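Side-chain contacts in putative uncharacterized protein (Chaetomium thermophilum, PDB 4XRI), which probably serves as an importin-beta nuclear import receptor, a flexible HEAT-repeat protein thought to carry cargo proteins and to bind a small GTPase: residues Met426-Ser431 against Leu466-Met471; Asn486-Phe491 against Leu534-Gln539; His505-Val510 against Leu546-Ser551; Leu514-Pro519 against Ser524-Ala529. The protein carries 2 engineered substitutions. All coordinates share one frame; numbering follows the deposited sequence.

All four contacts join helices, or the turns beside them, in one run of the HEAT-repeat superhelix, and all lie on the same side of the chain's centre. Contact 2 is the most buried, with apolar groups and an aromatic face between parallel helices. Contact 3 also joins near-parallel helices but is partly exposed, with an asparagine at its margin. Contacts 1 and 4 involve interhelical turns; in contact 1 polar bonds shape the turn, while methionine packs across. Contact 4 alone has a side-chain hydrogen bond across its segments. It shares helix 524-539 with contact 2 and helix 503-516 with contact 3. Contact 1 reaches contact 2 through Leu466 and Ile487, and contact 4 through Leu470 and Val526.

Contact 1: residues Met426-Ser431 against Leu466-Met471; sequences MMEDES and LFNGLM
Close to the packing of Met427 on Leu466, Asp429 OD2 accepts the backbone N-H of Ser431 at 2.9 Å. This is an Asx turn, and it shapes the link between two helices of the HEAT-repeat superhelix. OD2 uses the lone pair turned away from OD1, and the bond is bent, with an N-H...O angle of 144°. OD1 forms a salt bridge with Arg393, so both carboxylate oxygens are engaged and the group is fixed in its rotation. Ser431 then stands at the N-cap of helix 432-449. Its OG caps Val434 N weakly and bonds to Gln433 OE1 and to a sulfate ion that probably comes from the crystallisation liquor.

The contact with helix 455-472 is made by a buried methionine. The Met427 chain bends at chi2 (-76°) and again at chi3, and its methyl end is delivered to the helix. Met427 CE lies 4.0 Å from Leu466 N and 4.1 Å from Leu466 CD2, so it meets backbone and side chain together. Thr438 and Met476 also touch Met427. Leu466 packs in turn on Ala483, Leu484 and Ile487 of the next helix.

At the exposed margin Glu428 and Asn468 cross at about a right angle. Their carboxylate and amide planes are 39° apart. The atoms that approach are both oxygens, normally acceptors: Glu428 OE2 lies 4.0 Å from Asn468 OD1.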
# COMPACT_ATOMS: atom_id res chain seq x y z
N MET A 426 -17.23 8.55 -29.09
CA MET A 426 -15.82 8.92 -29.06
C MET A 426 -14.91 7.70 -29.19
O MET A 426 -13.71 7.83 -29.42
CB MET A 426 -15.50 9.67 -27.77
CG MET A 426 -14.45 10.76 -27.92
SD MET A 426 -15.09 12.21 -28.77
CE MET A 426 -16.74 12.29 -28.07
N MET A 427 -15.49 6.51 -29.04
CA MET A 427 -14.74 5.26 -29.17
C MET A 427 -14.32 5.01 -30.61
O MET A 427 -13.48 4.14 -30.88
CB MET A 427 -15.57 4.09 -28.65
CG MET A 427 -15.82 4.13 -27.15
SD MET A 427 -14.37 3.65 -26.19
CE MET A 427 -14.35 1.88 -26.48
N GLU A 428 -14.90 5.75 -31.54
CA GLU A 428 -14.55 5.62 -32.96
C GLU A 428 -13.65 6.76 -33.42
O GLU A 428 -13.53 7.03 -34.61
CB GLU A 428 -15.81 5.57 -33.82
CG GLU A 428 -16.54 4.24 -33.77
CD GLU A 428 -15.71 3.11 -34.36
OE1 GLU A 428 -14.92 3.37 -35.29
OE2 GLU A 428 -15.86 1.96 -33.90
N ASP A 429 -13.02 7.44 -32.46
CA ASP A 429 -12.12 8.54 -32.77
C ASP A 429 -10.88 8.04 -33.49
O ASP A 429 -10.46 6.90 -33.29
CB ASP A 429 -11.73 9.28 -31.48
CG ASP A 429 -11.16 10.66 -31.75
OD1 ASP A 429 -11.92 11.64 -31.65
OD2 ASP A 429 -9.95 10.75 -32.07
N GLU A 430 -10.30 8.89 -34.34
CA GLU A 430 -9.09 8.52 -35.07
C GLU A 430 -7.95 8.25 -34.10
O GLU A 430 -7.26 7.23 -34.20
CB GLU A 430 -8.67 9.63 -36.04
CG GLU A 430 -9.60 9.88 -37.20
CD GLU A 430 -9.14 11.04 -38.06
OE1 GLU A 430 -8.20 11.76 -37.64
OE2 GLU A 430 -9.70 11.23 -39.16
N SER A 431 -7.75 9.17 -33.16
CA SER A 431 -6.66 9.09 -32.21
C SER A 431 -6.82 7.92 -31.25
O SER A 431 -7.87 7.74 -30.64
CB SER A 431 -6.55 10.40 -31.43
OG SER A 431 -5.54 10.32 -30.44
N LEU A 466 -16.59 -1.38 -26.18
CA LEU A 466 -15.49 -1.81 -25.32
C LEU A 466 -14.88 -3.11 -25.82
O LEU A 466 -13.65 -3.25 -25.85
CB LEU A 466 -15.97 -1.97 -23.88
CG LEU A 466 -16.46 -0.67 -23.23
CD1 LEU A 466 -17.27 -0.98 -21.99
CD2 LEU A 466 -15.30 0.24 -22.89
N PHE A 467 -15.73 -4.05 -26.22
CA PHE A 467 -15.25 -5.31 -26.77
C PHE A 467 -14.57 -5.11 -28.11
O PHE A 467 -13.55 -5.73 -28.40
CB PHE A 467 -16.40 -6.31 -26.92
CG PHE A 467 -16.60 -7.18 -25.71
CD1 PHE A 467 -17.79 -7.13 -24.99
CD2 PHE A 467 -15.60 -8.04 -25.28
CE1 PHE A 467 -17.97 -7.93 -23.88
CE2 PHE A 467 -15.78 -8.84 -24.17
CZ PHE A 467 -16.97 -8.78 -23.46
N ASN A 468 -15.14 -4.23 -28.94
CA ASN A 468 -14.53 -3.89 -30.22
C ASN A 468 -13.13 -3.34 -30.02
O ASN A 468 -12.21 -3.67 -30.77
CB ASN A 468 -15.40 -2.88 -30.97
CG ASN A 468 -14.86 -2.57 -32.36
OD1 ASN A 468 -14.37 -1.48 -32.62
ND2 ASN A 468 -14.96 -3.55 -33.26
N GLY A 469 -12.97 -2.50 -29.01
CA GLY A 469 -11.68 -1.95 -28.66
C GLY A 469 -10.73 -3.01 -28.14
O GLY A 469 -9.56 -3.05 -28.52
N LEU A 470 -11.24 -3.87 -27.26
CA LEU A 470 -10.43 -4.93 -26.66
C LEU A 470 -9.92 -5.91 -27.71
O LEU A 470 -8.76 -6.34 -27.65
CB LEU A 470 -11.24 -5.68 -25.60
CG LEU A 470 -10.63 -6.98 -25.07
CD1 LEU A 470 -9.26 -6.73 -24.45
CD2 LEU A 470 -11.56 -7.64 -24.06
N MET A 471 -10.77 -6.27 -28.66
CA MET A 471 -10.45 -7.32 -29.61
C MET A 471 -9.64 -6.84 -30.82
O MET A 471 -9.10 -7.65 -31.57
CB MET A 471 -11.73 -8.00 -30.09
CG MET A 471 -12.55 -8.64 -28.96
SD MET A 471 -14.09 -9.40 -29.51
CE MET A 471 -13.47 -10.81 -30.42

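Contact 2: residues Asn486-Phe491 against Leu534-Gln539; sequences NIAERF and LSVFVQ
Val536 holds CG1 anti to its own backbone nitrogen (chi1 173°), and this branch meets Ala488 and Glu489. Phe537 has a chi1 of -96°, well off the usual staggered value. Its CB leaves the helix on the side away from Ala488, yet this rotation swings the ring back across the gap. The methyl of Ala488 is thus received by two consecutive residues.

Ala488 CB lies 3.7 Å from Val536 CG1. It also sits over one face of the Phe537 ring, 4.1 Å from the ring centroid, in a CH-pi contact. The methyl is displaced toward the rim, above the side of the ring that carries CD1 and CE1. The distance from Ala488 CB to Phe537 CD1 is 3.9 Å. The small alanine lets the backbones come close: the CA atoms of Ala488 and Phe537 are 5.5 Å apart.

Glu489 adds an aliphatic touch at the exposed edge. Glu489 CG lies 3.8 Å from Val536 CG1. Beyond CG the chain is extended, and this contact uses its methylene rather than its carboxylate.

Other residues enclose the site. Leu502 touches Phe537, and Ile487 packs on Leu462, Ile463 and Leu466 of helix 455-472. On the far side of helix 524-539, Ser535 and Val538 meet helix 573-597. The two helical segments run only 8° from parallel, with axes 8.8 Å apart. Near-parallel packing of helices two apart in chain order is characteristic of the stacked layers of a HEAT-repeat superhelix.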
# COMPACT_ATOMS: atom_id res chain seq x y z
N ASN A 486 -16.02 -3.30 -14.38
CA ASN A 486 -16.93 -2.41 -13.66
C ASN A 486 -18.39 -2.69 -13.99
O ASN A 486 -19.22 -2.80 -13.09
CB ASN A 486 -16.61 -0.95 -13.98
CG ASN A 486 -15.39 -0.44 -13.24
OD1 ASN A 486 -15.08 -0.90 -12.14
ND2 ASN A 486 -14.69 0.53 -13.82
N ILE A 487 -18.69 -2.81 -15.28
CA ILE A 487 -20.03 -3.08 -15.76
C ILE A 487 -20.57 -4.41 -15.24
O ILE A 487 -21.71 -4.50 -14.78
CB ILE A 487 -20.07 -3.09 -17.29
CG1 ILE A 487 -19.79 -1.69 -17.83
CG2 ILE A 487 -21.40 -3.61 -17.80
CD1 ILE A 487 -19.44 -1.67 -19.29
N ALA A 488 -19.74 -5.45 -15.31
CA ALA A 488 -20.11 -6.77 -14.81
C ALA A 488 -20.41 -6.71 -13.31
O ALA A 488 -21.32 -7.39 -12.82
CB ALA A 488 -19.00 -7.77 -15.09
N GLU A 489 -19.64 -5.90 -12.59
CA GLU A 489 -19.84 -5.73 -11.15
C GLU A 489 -21.12 -4.97 -10.83
O GLU A 489 -21.81 -5.28 -9.87
CB GLU A 489 -18.64 -5.02 -10.53
CG GLU A 489 -17.37 -5.86 -10.45
CD GLU A 489 -16.16 -5.05 -10.02
OE1 GLU A 489 -16.32 -3.85 -9.72
OE2 GLU A 489 -15.05 -5.62 -9.98
N ARG A 490 -21.42 -3.96 -11.64
CA ARG A 490 -22.53 -3.06 -11.37
C ARG A 490 -23.88 -3.57 -11.88
O ARG A 490 -24.93 -3.20 -11.36
CB ARG A 490 -22.25 -1.68 -11.98
CG ARG A 490 -21.03 -0.98 -11.40
CD ARG A 490 -21.21 -0.67 -9.93
NE ARG A 490 -19.93 -0.35 -9.29
CZ ARG A 490 -19.81 0.06 -8.04
NH1 ARG A 490 -20.89 0.22 -7.28
NH2 ARG A 490 -18.61 0.32 -7.54
N PHE A 491 -23.85 -4.43 -12.90
CA PHE A 491 -25.08 -4.98 -13.46
C PHE A 491 -25.20 -6.47 -13.14
O PHE A 491 -25.56 -7.27 -14.00
CB PHE A 491 -25.13 -4.76 -14.97
CG PHE A 491 -25.22 -3.31 -15.37
CD1 PHE A 491 -26.45 -2.72 -15.59
CD2 PHE A 491 -24.08 -2.55 -15.51
CE1 PHE A 491 -26.54 -1.39 -15.96
CE2 PHE A 491 -24.16 -1.22 -15.88
CZ PHE A 491 -25.39 -0.64 -16.11
N LEU A 534 -13.23 -12.09 -17.79
CA LEU A 534 -14.00 -13.32 -17.86
C LEU A 534 -14.33 -13.84 -16.46
O LEU A 534 -15.44 -14.31 -16.21
CB LEU A 534 -13.22 -14.38 -18.65
CG LEU A 534 -13.92 -15.72 -18.86
CD1 LEU A 534 -15.32 -15.51 -19.41
CD2 LEU A 534 -13.10 -16.61 -19.78
N SER A 535 -13.36 -13.76 -15.56
CA SER A 535 -13.56 -14.17 -14.18
C SER A 535 -14.70 -13.38 -13.53
O SER A 535 -15.57 -13.96 -12.88
CB SER A 535 -12.27 -13.98 -13.37
OG SER A 535 -12.50 -14.23 -12.00
N VAL A 536 -14.68 -12.06 -13.71
CA VAL A 536 -15.65 -11.17 -13.09
C VAL A 536 -17.05 -11.35 -13.70
O VAL A 536 -18.06 -11.26 -13.00
CB VAL A 536 -15.21 -9.70 -13.23
CG1 VAL A 536 -16.30 -8.75 -12.74
CG2 VAL A 536 -13.92 -9.47 -12.46
N PHE A 537 -17.10 -11.62 -15.00
CA PHE A 537 -18.36 -11.93 -15.66
C PHE A 537 -18.99 -13.18 -15.07
O PHE A 537 -20.20 -13.24 -14.86
CB PHE A 537 -18.15 -12.10 -17.17
CG PHE A 537 -18.43 -10.86 -17.97
CD1 PHE A 537 -17.51 -9.83 -18.02
CD2 PHE A 537 -19.61 -10.73 -18.68
CE1 PHE A 537 -17.76 -8.69 -18.76
CE2 PHE A 537 -19.87 -9.60 -19.42
CZ PHE A 537 -18.95 -8.57 -19.46
N VAL A 538 -18.15 -14.18 -14.79
CA VAL A 538 -18.61 -15.43 -14.21
C VAL A 538 -19.11 -15.23 -12.78
O VAL A 538 -20.19 -15.70 -12.42
CB VAL A 538 -17.49 -16.49 -14.19
CG1 VAL A 538 -17.87 -17.66 -13.29
CG2 VAL A 538 -17.21 -16.97 -15.60
N GLN A 539 -18.32 -14.52 -11.98
CA GLN A 539 -18.66 -14.24 -10.59
C GLN A 539 -20.05 -13.62 -10.47
O GLN A 539 -20.81 -13.95 -9.56
CB GLN A 539 -17.63 -13.31 -9.95
CG GLN A 539 -16.24 -13.91 -9.79
CD GLN A 539 -15.25 -12.92 -9.21
OE1 GLN A 539 -15.63 -11.88 -8.68
NE2 GLN A 539 -13.96 -13.24 -9.31

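Contact 3: residues His505-Val510 against Leu546-Ser551; sequences HFNQSV and LSAVAS
Ala548 is the first residue of 546-551 to touch the other segment, its CB pointing at helix 503-516. Ala548 CB lies 3.5 Å from Asn507 OD1 and 4.0 Å from Phe506 CE1. It meets the Phe506 ring at the edge, near the ring plane. Asn507 OD1 also lies in that plane at the edge, so the amide oxygen and the methyl both flank the ring rim.

Val549 follows, and its CG2 branch reaches Phe506 CZ at 4.1 Å. The two side chains cross at about a right angle. Phe506 points its ring across because CG is anti to the backbone N (chi1 -173°). Val510 CG2 of the same helix sits 3.6 Å above one face of the Phe506 ring, offset toward the rim. Ala541 and Ser545 also touch Phe506, while Val549 continues to Thr593 and Leu597 of helix 573-597.

Within helix 503-516, His505 O accepts two hydrogen bonds, from Ser509 N and, at 2.9 Å and from above the carbonyl plane, from Ser509 OG.

The segment axes are 10.6 Å apart and cross at -15°. Such spaced, nearly parallel helices in successive layers are what a HEAT-repeat superhelix is built from.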
# COMPACT_ATOMS: atom_id res chain seq x y z
N HIS A 505 -26.40 -10.86 -22.92
CA HIS A 505 -25.13 -10.58 -23.57
C HIS A 505 -24.03 -11.53 -23.10
O HIS A 505 -22.91 -11.48 -23.62
CB HIS A 505 -24.69 -9.14 -23.32
CG HIS A 505 -25.67 -8.11 -23.80
ND1 HIS A 505 -26.43 -7.35 -22.94
CD2 HIS A 505 -26.00 -7.71 -25.05
CE1 HIS A 505 -27.19 -6.53 -23.63
NE2 HIS A 505 -26.95 -6.73 -24.92
N PHE A 506 -24.35 -12.37 -22.13
CA PHE A 506 -23.35 -13.20 -21.45
C PHE A 506 -22.58 -14.12 -22.39
O PHE A 506 -21.35 -14.08 -22.43
CB PHE A 506 -24.01 -14.03 -20.35
CG PHE A 506 -23.02 -14.78 -19.49
CD1 PHE A 506 -22.77 -16.12 -19.71
CD2 PHE A 506 -22.34 -14.12 -18.48
CE1 PHE A 506 -21.86 -16.80 -18.92
CE2 PHE A 506 -21.44 -14.80 -17.69
CZ PHE A 506 -21.19 -16.14 -17.91
N ASN A 507 -23.30 -14.95 -23.14
CA ASN A 507 -22.67 -15.93 -24.02
C ASN A 507 -21.76 -15.29 -25.06
O ASN A 507 -20.67 -15.79 -25.33
CB ASN A 507 -23.74 -16.77 -24.72
CG ASN A 507 -24.44 -17.73 -23.77
OD1 ASN A 507 -24.27 -17.64 -22.55
ND2 ASN A 507 -25.22 -18.64 -24.32
N GLN A 508 -22.22 -14.18 -25.64
CA GLN A 508 -21.42 -13.45 -26.62
C GLN A 508 -20.16 -12.88 -25.98
O GLN A 508 -19.08 -12.94 -26.56
CB GLN A 508 -22.25 -12.33 -27.25
CG GLN A 508 -21.50 -11.52 -28.29
CD GLN A 508 -21.06 -12.36 -29.48
OE1 GLN A 508 -21.88 -12.75 -30.31
NE2 GLN A 508 -19.77 -12.64 -29.56
N SER A 509 -20.31 -12.34 -24.77
CA SER A 509 -19.19 -11.78 -24.03
C SER A 509 -18.14 -12.84 -23.72
O SER A 509 -16.95 -12.62 -23.92
CB SER A 509 -19.68 -11.14 -22.73
OG SER A 509 -20.49 -10.01 -22.99
N VAL A 510 -18.60 -14.00 -23.25
CA VAL A 510 -17.72 -15.13 -22.98
C VAL A 510 -17.00 -15.57 -24.24
O VAL A 510 -15.81 -15.86 -24.23
CB VAL A 510 -18.51 -16.32 -22.38
CG1 VAL A 510 -17.67 -17.59 -22.38
CG2 VAL A 510 -19.00 -15.99 -20.98
N LEU A 546 -25.97 -20.47 -15.93
CA LEU A 546 -25.23 -21.52 -15.24
C LEU A 546 -24.72 -22.62 -16.17
O LEU A 546 -23.60 -23.10 -16.02
CB LEU A 546 -26.09 -22.14 -14.14
CG LEU A 546 -26.20 -21.30 -12.87
CD1 LEU A 546 -26.92 -22.07 -11.78
CD2 LEU A 546 -24.82 -20.87 -12.39
N SER A 547 -25.55 -23.03 -17.13
CA SER A 547 -25.15 -24.05 -18.09
C SER A 547 -24.00 -23.56 -18.96
O SER A 547 -23.12 -24.33 -19.34
CB SER A 547 -26.35 -24.45 -18.95
OG SER A 547 -27.07 -23.30 -19.38
N ALA A 548 -24.01 -22.26 -19.25
CA ALA A 548 -22.93 -21.64 -20.01
C ALA A 548 -21.63 -21.64 -19.20
O ALA A 548 -20.56 -21.94 -19.73
CB ALA A 548 -23.31 -20.21 -20.41
N VAL A 549 -21.74 -21.32 -17.91
CA VAL A 549 -20.61 -21.37 -16.99
C VAL A 549 -20.02 -22.77 -16.92
O VAL A 549 -18.80 -22.95 -16.90
CB VAL A 549 -21.03 -20.93 -15.57
CG1 VAL A 549 -19.89 -21.15 -14.57
CG2 VAL A 549 -21.47 -19.48 -15.57
N ALA A 550 -20.91 -23.76 -16.89
CA ALA A 550 -20.52 -25.17 -16.91
C ALA A 550 -19.70 -25.49 -18.15
O ALA A 550 -18.61 -26.06 -18.06
CB ALA A 550 -21.75 -26.06 -16.84
N SER A 551 -20.22 -25.11 -19.31
CA SER A 551 -19.53 -25.29 -20.59
C SER A 551 -18.19 -24.56 -20.61
O SER A 551 -17.19 -25.08 -21.12
CB SER A 551 -20.40 -24.80 -21.75
OG SER A 551 -21.51 -25.65 -21.96

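Contact 4: residues Leu514-Pro519 against Ser524-Ala529; sequences LTVTAP and STVRTA
Thr517 and Arg527 bring the two backbones together, with their CA atoms 5.0 Å apart. Residues 514-519 leave the end of helix 503-516, and 524-529 begin helix 524-539, which runs back alongside it after a short turn. Near the turn, Ala518 N bonds to Thr515 O at 3.2 Å.

Inside the pair, Val516 and Val526 cross at about a right angle, with Val516 CG2 4.1 Å from Val526 CG1. Thr517 presents its methyl, and Thr517 CG2 lies 3.6 Å from Arg527 O. Its OG1 bonds instead to Leu513 O and to Arg559 NH1. This is a helical hairpin of the kind that makes up HEAT repeats, here with an arginine tying the second helix back to the turn.

The Arg527 chain is extended as far as CD, then bends at chi3 (-58°), which carries the guanidinium to Pro519. Arg527 NH2 donates to Pro519 O at 3.2 Å, nearly straight at 164°. The oxygen lies close to the guanidinium plane, at its edge. The donor, however, is tilted 34° from the carbonyl plane of Pro519. Arg527 NE is buried by the contact and has no partner in the model; Pro519 O is 3.7 Å from it.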
# COMPACT_ATOMS: atom_id res chain seq x y z
N LEU A 514 -13.01 -15.40 -24.76
CA LEU A 514 -12.33 -16.65 -25.10
C LEU A 514 -11.59 -16.52 -26.43
O LEU A 514 -10.56 -17.17 -26.64
CB LEU A 514 -13.33 -17.81 -25.16
CG LEU A 514 -13.72 -18.44 -23.82
CD1 LEU A 514 -14.81 -19.47 -24.00
CD2 LEU A 514 -12.50 -19.05 -23.16
N THR A 515 -12.11 -15.67 -27.31
CA THR A 515 -11.49 -15.46 -28.62
C THR A 515 -10.18 -14.69 -28.48
O THR A 515 -9.16 -15.08 -29.06
CB THR A 515 -12.42 -14.69 -29.57
OG1 THR A 515 -13.65 -15.41 -29.73
CG2 THR A 515 -11.76 -14.50 -30.93
N VAL A 516 -10.20 -13.61 -27.71
CA VAL A 516 -9.04 -12.75 -27.56
C VAL A 516 -7.94 -13.43 -26.73
O VAL A 516 -6.75 -13.11 -26.89
CB VAL A 516 -9.43 -11.39 -26.92
CG1 VAL A 516 -9.92 -11.58 -25.50
CG2 VAL A 516 -8.26 -10.41 -26.97
N THR A 517 -8.32 -14.37 -25.88
CA THR A 517 -7.34 -15.10 -25.07
C THR A 517 -6.85 -16.37 -25.77
O THR A 517 -5.94 -17.05 -25.29
CB THR A 517 -7.91 -15.49 -23.69
OG1 THR A 517 -9.16 -16.18 -23.86
CG2 THR A 517 -8.12 -14.27 -22.81
N ALA A 518 -7.46 -16.67 -26.91
CA ALA A 518 -7.16 -17.90 -27.65
C ALA A 518 -5.73 -18.00 -28.22
O ALA A 518 -5.12 -19.06 -28.13
CB ALA A 518 -8.17 -18.09 -28.78
N PRO A 519 -5.19 -16.91 -28.81
CA PRO A 519 -3.83 -17.06 -29.34
C PRO A 519 -2.80 -17.35 -28.26
O PRO A 519 -2.90 -16.83 -27.15
CB PRO A 519 -3.56 -15.70 -30.00
CG PRO A 519 -4.89 -15.13 -30.28
CD PRO A 519 -5.76 -15.59 -29.15
N SER A 524 0.66 -10.88 -23.84
CA SER A 524 0.43 -11.57 -22.57
C SER A 524 -0.38 -10.72 -21.60
O SER A 524 -1.20 -11.23 -20.85
CB SER A 524 1.76 -11.97 -21.93
OG SER A 524 1.55 -12.59 -20.67
N THR A 525 -0.15 -9.41 -21.63
CA THR A 525 -0.84 -8.49 -20.74
C THR A 525 -2.32 -8.37 -21.10
O THR A 525 -3.17 -8.24 -20.22
CB THR A 525 -0.19 -7.09 -20.76
OG1 THR A 525 1.20 -7.21 -20.43
CG2 THR A 525 -0.86 -6.16 -19.76
N VAL A 526 -2.62 -8.42 -22.39
CA VAL A 526 -4.00 -8.38 -22.85
C VAL A 526 -4.71 -9.67 -22.49
O VAL A 526 -5.86 -9.66 -22.04
CB VAL A 526 -4.09 -8.16 -24.37
CG1 VAL A 526 -5.54 -8.22 -24.83
CG2 VAL A 526 -3.47 -6.82 -24.75
N ARG A 527 -4.02 -10.79 -22.68
CA ARG A 527 -4.53 -12.10 -22.31
C ARG A 527 -4.92 -12.13 -20.83
O ARG A 527 -6.01 -12.57 -20.48
CB ARG A 527 -3.49 -13.18 -22.59
CG ARG A 527 -3.93 -14.58 -22.19
CD ARG A 527 -2.82 -15.60 -22.37
NE ARG A 527 -2.33 -15.65 -23.74
CZ ARG A 527 -1.10 -15.29 -24.11
NH1 ARG A 527 -0.24 -14.85 -23.20
NH2 ARG A 527 -0.74 -15.36 -25.38
N THR A 528 -4.01 -11.65 -19.99
CA THR A 528 -4.23 -11.61 -18.54
C THR A 528 -5.41 -10.73 -18.17
O THR A 528 -6.27 -11.13 -17.38
CB THR A 528 -2.97 -11.11 -17.81
OG1 THR A 528 -1.90 -12.03 -18.01
CG2 THR A 528 -3.24 -10.97 -16.32
N ALA A 529 -5.44 -9.53 -18.74
CA ALA A 529 -6.50 -8.57 -18.45
C ALA A 529 -7.87 -9.10 -18.87
O ALA A 529 -8.86 -8.91 -18.16
CB ALA A 529 -6.22 -7.25 -19.14